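Local coordinates for protein benzoate transport porin BenP (Acinetobacter baumannii AB307-0294, PDB 5DL8) that probably forms a channel through the outer membrane for small substrates such as benzoate, as a porin of the OprD family, at residues A[26-31]-A[54-59]; A[81-86]-A[147-152]. One frame throughout, in Å; residues are numbered along the deposited sequence.

Contact 1 (A[26-31]-A[54-59])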
ATOM      1  N   TRP A  26     -16.768  14.606   0.996  1.00 45.34           N
ATOM      2  CA  TRP A  26     -16.356  14.363   2.374  1.00 41.24           C
ATOM      3  C   TRP A  26     -16.358  12.847   2.689  1.00 39.64           C
ATOM      4  O   TRP A  26     -17.199  12.096   2.143  1.00 39.78           O
ATOM      5  CB  TRP A  26     -17.319  15.033   3.294  1.00 41.35           C
ATOM      6  CG  TRP A  26     -17.467  16.494   3.209  1.00 42.38           C
ATOM      7  CD1 TRP A  26     -18.256  17.177   2.337  1.00 44.74           C
ATOM      8  CD2 TRP A  26     -16.924  17.444   4.095  1.00 41.87           C
ATOM      9  NE1 TRP A  26     -18.186  18.473   2.593  1.00 45.76           N
ATOM     10  CE2 TRP A  26     -17.377  18.687   3.672  1.00 43.78           C
ATOM     11  CE3 TRP A  26     -16.026  17.366   5.195  1.00 41.36           C
ATOM     12  CZ2 TRP A  26     -17.022  19.895   4.321  1.00 45.20           C
ATOM     13  CZ3 TRP A  26     -15.643  18.566   5.859  1.00 42.02           C
ATOM     14  CH2 TRP A  26     -16.154  19.821   5.418  1.00 44.00           C
ATOM     15  N   LYS A  27     -15.456  12.380   3.568  1.00 36.77           N
ATOM     16  CA  LYS A  27     -15.519  10.973   4.012  1.00 36.17           C
ATOM     17  C   LYS A  27     -15.303  10.978   5.487  1.00 33.91           C
ATOM     18  O   LYS A  27     -14.293  11.497   5.915  1.00 33.46           O
ATOM     19  CB  LYS A  27     -14.445  10.149   3.315  1.00 37.20           C
ATOM     20  CG  LYS A  27     -14.686   8.646   3.360  1.00 39.72           C
ATOM     21  CD  LYS A  27     -13.790   7.698   2.512  1.00 40.79           C
ATOM     22  CE  LYS A  27     -12.340   8.162   2.359  1.00 42.99           C
ATOM     23  NZ  LYS A  27     -11.569   7.165   1.506  1.00 44.03           N
ATOM     24  N   PHE A  28     -16.254  10.446   6.241  1.00 32.94           N
ATOM     25  CA  PHE A  28     -16.137  10.213   7.664  1.00 32.68           C
ATOM     26  C   PHE A  28     -15.961   8.738   7.914  1.00 30.05           C
ATOM     27  O   PHE A  28     -16.731   7.921   7.431  1.00 28.97           O
ATOM     28  CB  PHE A  28     -17.419  10.639   8.411  1.00 35.86           C
ATOM     29  CG  PHE A  28     -17.333  10.424   9.884  1.00 37.08           C
ATOM     30  CD1 PHE A  28     -16.429  11.117  10.637  1.00 39.18           C
ATOM     31  CD2 PHE A  28     -18.115   9.500  10.512  1.00 39.58           C
ATOM     32  CE1 PHE A  28     -16.264  10.857  12.004  1.00 41.16           C
ATOM     33  CE2 PHE A  28     -17.996   9.271  11.889  1.00 39.85           C
ATOM     34  CZ  PHE A  28     -17.076   9.937  12.632  1.00 39.32           C
ATOM     35  N   THR A  29     -14.968   8.403   8.722  1.00 28.92           N
ATOM     36  CA  THR A  29     -14.738   7.027   9.104  1.00 27.39           C
ATOM     37  C   THR A  29     -14.543   6.841  10.639  1.00 26.27           C
ATOM     38  O   THR A  29     -14.204   7.733  11.358  1.00 26.81           O
ATOM     39  CB  THR A  29     -13.521   6.337   8.395  1.00 26.20           C
ATOM     40  OG1 THR A  29     -12.315   6.838   8.912  1.00 24.15           O
ATOM     41  CG2 THR A  29     -13.477   6.477   6.846  1.00 27.46           C
ATOM     42  N   LEU A  30     -14.747   5.575  11.023  1.00 26.18           N
ATOM     43  CA  LEU A  30     -14.487   4.932  12.276  1.00 26.10           C
ATOM     44  C   LEU A  30     -13.848   3.574  11.993  1.00 25.68           C
ATOM     45  O   LEU A  30     -14.229   2.802  11.100  1.00 25.35           O
ATOM     46  CB  LEU A  30     -15.768   4.724  13.154  1.00 26.24           C
ATOM     47  CG  LEU A  30     -16.613   5.952  13.500  1.00 27.03           C
ATOM     48  CD1 LEU A  30     -17.978   5.557  14.023  1.00 28.49           C
ATOM     49  CD2 LEU A  30     -15.959   6.823  14.514  1.00 27.31           C
ATOM     50  N   LYS A  31     -12.852   3.314  12.815  1.00 26.39           N
ATOM     51  CA  LYS A  31     -12.164   2.046  12.843  1.00 27.57           C
ATOM     52  C   LYS A  31     -11.836   1.565  14.309  1.00 27.09           C
ATOM     53  O   LYS A  31     -10.988   2.166  15.034  1.00 28.07           O
ATOM     54  CB  LYS A  31     -10.835   2.205  12.079  1.00 26.90           C
ATOM     55  CG  LYS A  31     -10.228   0.812  11.757  1.00 29.24           C
ATOM     56  CD  LYS A  31      -8.918   0.862  10.957  1.00 30.55           C
ATOM     57  CE  LYS A  31      -9.212   1.026   9.453  1.00 33.58           C
ATOM     58  NZ  LYS A  31      -7.876   1.199   8.694  1.00 36.42           N
ATOM     59  N   ALA A  54     -11.275   7.793  14.781  1.00 26.30           N
ATOM     60  CA  ALA A  54     -12.238   8.614  14.051  1.00 27.69           C
ATOM     61  C   ALA A  54     -11.424   9.538  13.090  1.00 27.19           C
ATOM     62  O   ALA A  54     -10.373  10.024  13.463  1.00 24.80           O
ATOM     63  CB  ALA A  54     -13.106   9.453  14.956  1.00 28.94           C
ATOM     64  N   SER A  55     -11.945   9.687  11.863  1.00 28.41           N
ATOM     65  CA  SER A  55     -11.277  10.428  10.818  1.00 29.97           C
ATOM     66  C   SER A  55     -12.224  11.152   9.910  1.00 32.19           C
ATOM     67  O   SER A  55     -13.355  10.712   9.706  1.00 35.12           O
ATOM     68  CB  SER A  55     -10.450   9.501   9.937  1.00 29.54           C
ATOM     69  OG  SER A  55      -9.485   8.790  10.670  1.00 27.57           O
ATOM     70  N   LEU A  56     -11.727  12.238   9.347  1.00 31.64           N
ATOM     71  CA  LEU A  56     -12.471  13.018   8.383  1.00 32.70           C
ATOM     72  C   LEU A  56     -11.562  13.513   7.217  1.00 32.09           C
ATOM     73  O   LEU A  56     -10.408  13.923   7.454  1.00 32.26           O
ATOM     74  CB  LEU A  56     -13.091  14.211   9.122  1.00 33.92           C
ATOM     75  CG  LEU A  56     -14.043  15.097   8.302  1.00 34.33           C
ATOM     76  CD1 LEU A  56     -15.196  14.257   7.809  1.00 34.54           C
ATOM     77  CD2 LEU A  56     -14.476  16.278   9.130  1.00 36.64           C
ATOM     78  N   PHE A  57     -12.062  13.357   6.003  1.00 32.11           N
ATOM     79  CA  PHE A  57     -11.338  13.675   4.743  1.00 34.07           C
ATOM     80  C   PHE A  57     -12.242  14.574   3.862  1.00 35.34           C
ATOM     81  O   PHE A  57     -13.439  14.317   3.652  1.00 35.59           O
ATOM     82  CB  PHE A  57     -10.953  12.418   3.912  1.00 33.35           C
ATOM     83  CG  PHE A  57     -10.177  11.408   4.698  1.00 33.20           C
ATOM     84  CD1 PHE A  57     -10.850  10.424   5.435  1.00 32.42           C
ATOM     85  CD2 PHE A  57      -8.796  11.480   4.784  1.00 32.81           C
ATOM     86  CE1 PHE A  57     -10.149   9.511   6.207  1.00 30.67           C
ATOM     87  CE2 PHE A  57      -8.079  10.549   5.526  1.00 31.73           C
ATOM     88  CZ  PHE A  57      -8.750   9.599   6.277  1.00 31.91           C
ATOM     89  N   TYR A  58     -11.648  15.643   3.384  1.00 35.75           N
ATOM     90  CA  TYR A  58     -12.323  16.623   2.611  1.00 37.90           C
ATOM     91  C   TYR A  58     -11.558  16.857   1.312  1.00 39.50           C
ATOM     92  O   TYR A  58     -10.299  17.023   1.328  1.00 38.62           O
ATOM     93  CB  TYR A  58     -12.420  17.900   3.395  1.00 38.27           C
ATOM     94  CG  TYR A  58     -12.935  19.059   2.550  1.00 41.29           C
ATOM     95  CD1 TYR A  58     -14.302  19.153   2.174  1.00 42.37           C
ATOM     96  CD2 TYR A  58     -12.051  20.080   2.113  1.00 42.35           C
ATOM     97  CE1 TYR A  58     -14.739  20.231   1.405  1.00 44.35           C
ATOM     98  CE2 TYR A  58     -12.500  21.143   1.391  1.00 44.13           C
ATOM     99  CZ  TYR A  58     -13.820  21.208   1.047  1.00 45.05           C
ATOM    100  OH  TYR A  58     -14.173  22.242   0.297  1.00 46.78           O
ATOM    101  N   LYS A  59     -12.322  16.858   0.213  1.00 41.76           N
ATOM    102  CA  LYS A  59     -11.814  17.230  -1.087  1.00 45.17           C
ATOM    103  C   LYS A  59     -12.700  18.133  -1.815  1.00 45.69           C
ATOM    104  O   LYS A  59     -13.740  17.687  -2.330  1.00 46.65           O
ATOM    105  CB  LYS A  59     -11.768  16.037  -1.984  1.00 48.18           C
ATOM    106  CG  LYS A  59     -10.901  14.929  -1.494  1.00 48.93           C
ATOM    107  CD  LYS A  59     -10.912  13.788  -2.491  1.00 50.98           C
ATOM    108  CE  LYS A  59     -10.464  14.319  -3.834  1.00 54.82           C
ATOM    109  NZ  LYS A  59      -9.979  13.158  -4.613  1.00 58.52           N
TER
HETATM  110  O   HOH W   1     -10.986   6.388  11.387  1.00 22.79           O

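Contact 2 (A[81-86]-A[147-152])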
ATOM      1  N   SER A  81      -7.319  16.801   5.755  1.00 31.35           N
ATOM      2  CA  SER A  81      -7.589  15.542   6.459  1.00 30.02           C
ATOM      3  C   SER A  81      -7.276  15.677   7.948  1.00 30.53           C
ATOM      4  O   SER A  81      -6.429  16.491   8.328  1.00 29.97           O
ATOM      5  CB  SER A  81      -6.745  14.386   5.835  1.00 28.46           C
ATOM      6  OG  SER A  81      -5.352  14.514   6.100  1.00 27.01           O
ATOM      7  N   VAL A  82      -7.910  14.816   8.764  1.00 30.33           N
ATOM      8  CA  VAL A  82      -7.589  14.662  10.151  1.00 29.40           C
ATOM      9  C   VAL A  82      -7.935  13.236  10.526  1.00 28.41           C
ATOM     10  O   VAL A  82      -8.943  12.661  10.039  1.00 27.83           O
ATOM     11  CB  VAL A  82      -8.345  15.724  11.002  1.00 32.41           C
ATOM     12  CG1 VAL A  82      -9.876  15.544  10.867  1.00 33.95           C
ATOM     13  CG2 VAL A  82      -7.934  15.648  12.485  1.00 32.29           C
ATOM     14  N   GLN A  83      -7.034  12.592  11.265  1.00 27.91           N
ATOM     15  CA  GLN A  83      -7.229  11.199  11.716  1.00 26.76           C
ATOM     16  C   GLN A  83      -6.711  11.081  13.127  1.00 27.36           C
ATOM     17  O   GLN A  83      -5.643  11.593  13.459  1.00 27.98           O
ATOM     18  CB  GLN A  83      -6.452  10.209  10.838  1.00 26.10           C
ATOM     19  CG  GLN A  83      -6.534  10.318   9.294  1.00 24.33           C
ATOM     20  CD  GLN A  83      -5.541   9.374   8.616  1.00 23.08           C
ATOM     21  OE1 GLN A  83      -5.629   8.123   8.668  1.00 21.33           O
ATOM     22  NE2 GLN A  83      -4.493   9.990   8.048  1.00 23.02           N
ATOM     23  N   TYR A  84      -7.484  10.420  13.976  1.00 28.90           N
ATOM     24  CA  TYR A  84      -7.210  10.352  15.403  1.00 28.93           C
ATOM     25  C   TYR A  84      -7.553   8.997  15.914  1.00 28.01           C
ATOM     26  O   TYR A  84      -8.678   8.540  15.678  1.00 27.64           O
ATOM     27  CB  TYR A  84      -8.050  11.359  16.129  1.00 30.55           C
ATOM     28  CG  TYR A  84      -7.836  11.324  17.598  1.00 33.43           C
ATOM     29  CD1 TYR A  84      -6.562  11.659  18.144  1.00 34.97           C
ATOM     30  CD2 TYR A  84      -8.882  10.979  18.488  1.00 36.42           C
ATOM     31  CE1 TYR A  84      -6.342  11.660  19.512  1.00 36.49           C
ATOM     32  CE2 TYR A  84      -8.661  11.000  19.870  1.00 37.92           C
ATOM     33  CZ  TYR A  84      -7.395  11.358  20.363  1.00 37.48           C
ATOM     34  OH  TYR A  84      -7.122  11.251  21.690  1.00 39.52           O
ATOM     35  N   ALA A  85      -6.600   8.355  16.617  1.00 25.88           N
ATOM     36  CA  ALA A  85      -6.810   7.056  17.236  1.00 24.96           C
ATOM     37  C   ALA A  85      -6.396   7.082  18.742  1.00 27.79           C
ATOM     38  O   ALA A  85      -5.414   7.707  19.119  1.00 26.73           O
ATOM     39  CB  ALA A  85      -5.999   6.012  16.560  1.00 23.60           C
ATOM     40  N   VAL A  86      -7.176   6.369  19.570  1.00 29.01           N
ATOM     41  CA  VAL A  86      -6.851   6.082  20.961  1.00 29.69           C
ATOM     42  C   VAL A  86      -6.528   4.624  21.191  1.00 27.33           C
ATOM     43  O   VAL A  86      -7.295   3.748  20.739  1.00 25.43           O
ATOM     44  CB  VAL A  86      -8.065   6.418  21.836  1.00 33.04           C
ATOM     45  CG1 VAL A  86      -7.829   6.106  23.326  1.00 34.91           C
ATOM     46  CG2 VAL A  86      -8.268   7.909  21.751  1.00 35.67           C
ATOM     47  N   GLN A 147      -4.113   0.833  11.433  1.00 23.80           N
ATOM     48  CA  GLN A 147      -5.025   1.760  12.007  1.00 22.73           C
ATOM     49  C   GLN A 147      -5.080   3.038  11.189  1.00 22.26           C
ATOM     50  O   GLN A 147      -5.790   3.062  10.148  1.00 22.00           O
ATOM     51  CB  GLN A 147      -4.713   1.965  13.506  1.00 22.14           C
ATOM     52  CG  GLN A 147      -5.598   2.913  14.271  1.00 22.70           C
ATOM     53  CD  GLN A 147      -7.083   2.740  14.000  1.00 24.11           C
ATOM     54  OE1 GLN A 147      -7.583   3.200  12.970  1.00 26.74           O
ATOM     55  NE2 GLN A 147      -7.817   2.148  14.951  1.00 25.13           N
ATOM     56  N   LEU A 148      -4.346   4.076  11.545  1.00 23.07           N
ATOM     57  CA  LEU A 148      -4.356   5.320  10.665  1.00 23.72           C
ATOM     58  C   LEU A 148      -3.559   5.063   9.316  1.00 23.38           C
ATOM     59  O   LEU A 148      -2.838   4.035   9.203  1.00 22.26           O
ATOM     60  CB  LEU A 148      -3.928   6.553  11.439  1.00 24.92           C
ATOM     61  CG  LEU A 148      -4.680   6.807  12.778  1.00 26.24           C
ATOM     62  CD1 LEU A 148      -4.292   8.160  13.376  1.00 27.75           C
ATOM     63  CD2 LEU A 148      -6.194   6.739  12.477  1.00 27.85           C
ATOM     64  N   LEU A 149      -3.753   5.933   8.333  1.00 24.37           N
ATOM     65  CA  LEU A 149      -3.287   5.749   6.923  1.00 25.67           C
ATOM     66  C   LEU A 149      -2.064   6.655   6.602  1.00 24.83           C
ATOM     67  O   LEU A 149      -1.924   7.842   7.019  1.00 24.67           O
ATOM     68  CB  LEU A 149      -4.375   6.180   5.999  1.00 29.20           C
ATOM     69  CG  LEU A 149      -5.540   5.267   5.603  1.00 33.02           C
ATOM     70  CD1 LEU A 149      -6.010   4.357   6.674  1.00 32.99           C
ATOM     71  CD2 LEU A 149      -6.712   6.011   4.977  1.00 33.55           C
ATOM     72  N   THR A 150      -1.119   6.057   5.914  1.00 23.96           N
ATOM     73  CA  THR A 150       0.086   6.746   5.387  1.00 23.03           C
ATOM     74  C   THR A 150      -0.338   7.810   4.367  1.00 22.76           C
ATOM     75  O   THR A 150      -1.238   7.601   3.556  1.00 23.70           O
ATOM     76  CB  THR A 150       1.028   5.686   4.770  1.00 23.04           C
ATOM     77  OG1 THR A 150       1.219   4.692   5.772  1.00 22.85           O
ATOM     78  CG2 THR A 150       2.449   6.218   4.275  1.00 22.21           C
ATOM     79  N   SER A 151       0.235   8.985   4.474  1.00 23.08           N
ATOM     80  CA  SER A 151       0.212   9.983   3.415  1.00 23.76           C
ATOM     81  C   SER A 151       1.604  10.601   3.271  1.00 24.46           C
ATOM     82  O   SER A 151       2.543  10.212   4.028  1.00 24.81           O
ATOM     83  CB  SER A 151      -0.851  11.008   3.757  1.00 23.96           C
ATOM     84  OG  SER A 151      -0.493  11.797   4.894  1.00 24.00           O
ATOM     85  N   TYR A 152       1.736  11.587   2.347  1.00 26.12           N
ATOM     86  CA  TYR A 152       3.038  12.111   1.852  1.00 26.69           C
ATOM     87  C   TYR A 152       3.001  13.652   1.735  1.00 27.74           C
ATOM     88  O   TYR A 152       1.918  14.276   1.701  1.00 28.98           O
ATOM     89  CB  TYR A 152       3.280  11.468   0.438  1.00 26.84           C
ATOM     90  CG  TYR A 152       3.394   9.995   0.509  1.00 25.65           C
ATOM     91  CD1 TYR A 152       4.522   9.400   0.932  1.00 27.17           C
ATOM     92  CD2 TYR A 152       2.283   9.190   0.321  1.00 26.82           C
ATOM     93  CE1 TYR A 152       4.616   7.982   1.055  1.00 27.74           C
ATOM     94  CE2 TYR A 152       2.371   7.819   0.438  1.00 25.94           C
ATOM     95  CZ  TYR A 152       3.516   7.228   0.814  1.00 26.73           C
ATOM     96  OH  TYR A 152       3.506   5.842   0.927  1.00 30.33           O
TER

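Contact 1 (A[26-31]-A[54-59])
The indole of W26 lies against Y58, whose CD1 sits over the middle of the six-membered ring, 3.5 Å from W26 CE2. The edge of the Y58 ring is turned toward the face of the indole, with the planes at 51°, and L56 CD1 comes to the edge of the indole. W26 also stacks on F407, the C-terminal residue, so its ring bridges the first hairpin and the strand that closes the barrel. Beneath these rings, strands 26-31 and 54-59 run antiparallel. K27 and F57 form one hydrogen-bonded pair, with K27 N to F57 O at 2.8 Å, and T29 and S55 form the next, where T29 N points almost straight at S55 O (3.0 Å, 172° at the hydrogen). W26, F28, L30, A54, L56 and Y58 share one face; L30 CD2 rests on A54 CB at 3.9 Å. On the other face, the K27 chain bends at chi3 (34°) and brings CE to 4.1 Å from F57 CD1, while its NZ, 5.6 Å from the ring centroid, adds at most a weak cation-pi attraction. T29 OG1 and S55 OG are joined through one water, 2.8 Å from the first and 2.9 Å from the second. The chemistry is thus two-sided: the apolar, aromatic face is probably turned to membrane lipid, and that of K27, T29, S55 and F57, with its water, to the barrel interior.

Contact 2 (A[81-86]-A[147-152])
Strand 81-86 is extended in the barrel wall, whereas 147-152 is mostly loop and becomes a strand only at S151. The two backbones do not pair as sheet neighbours: their closest alpha carbons, Q83 CA and L148 CA, are 6.6 Å apart, and side chains fill the interval. Q83 makes the one hydrogen bond between the segments. Its chain is extended beyond CG (chi2 172°), which carries the amide up to the loop, where OE1 accepts from L149 N at 2.9 Å with 162° at the hydrogen. The donor is tilted 16° from the amide carbonyl plane. L148 CB and L149 CB lie close to the same oxygen, at 3.6 and 3.5 Å, so the polar bond is flanked by aliphatic carbon. L148 then reaches down with both methyls: CD2 touches Q83 CB at 3.8 Å, and CD1 lies close to the Q83 carbonyl. A85 CB meets L148 CG at 4.1 Å and also CG of Q147, whose NE2 is hydrogen-bonded to S51 OG. L148 N donates a hydrogen bond to Y112 OH, fixing the loop to the adjoining strand as well. A loop folded inward and packed on the inner wall is characteristic of porin barrels, where such loops narrow the channel.

Contact 1 and contact 2 lie with their centres about 10 Å apart and meet through neighbouring strands 47-65 and 72-87. Backbone hydrogen bonds probably join them, A54 N to Y84 O at 2.8 Å and L56 N to V82 O at 2.9 Å. Between these, S55 OG packs on Q83 CB at 3.4 Å, so the serine of contact 1 lies against the base of the glutamine side chain of contact 2. F57 also touches Q83. K31 NZ, from the first strand, hydrogen-bonds to Q147 O and ties the same inner loop to strand 25-39 as well. Both contacts lie away from the two calcium sites, which include D38, D46 and D393.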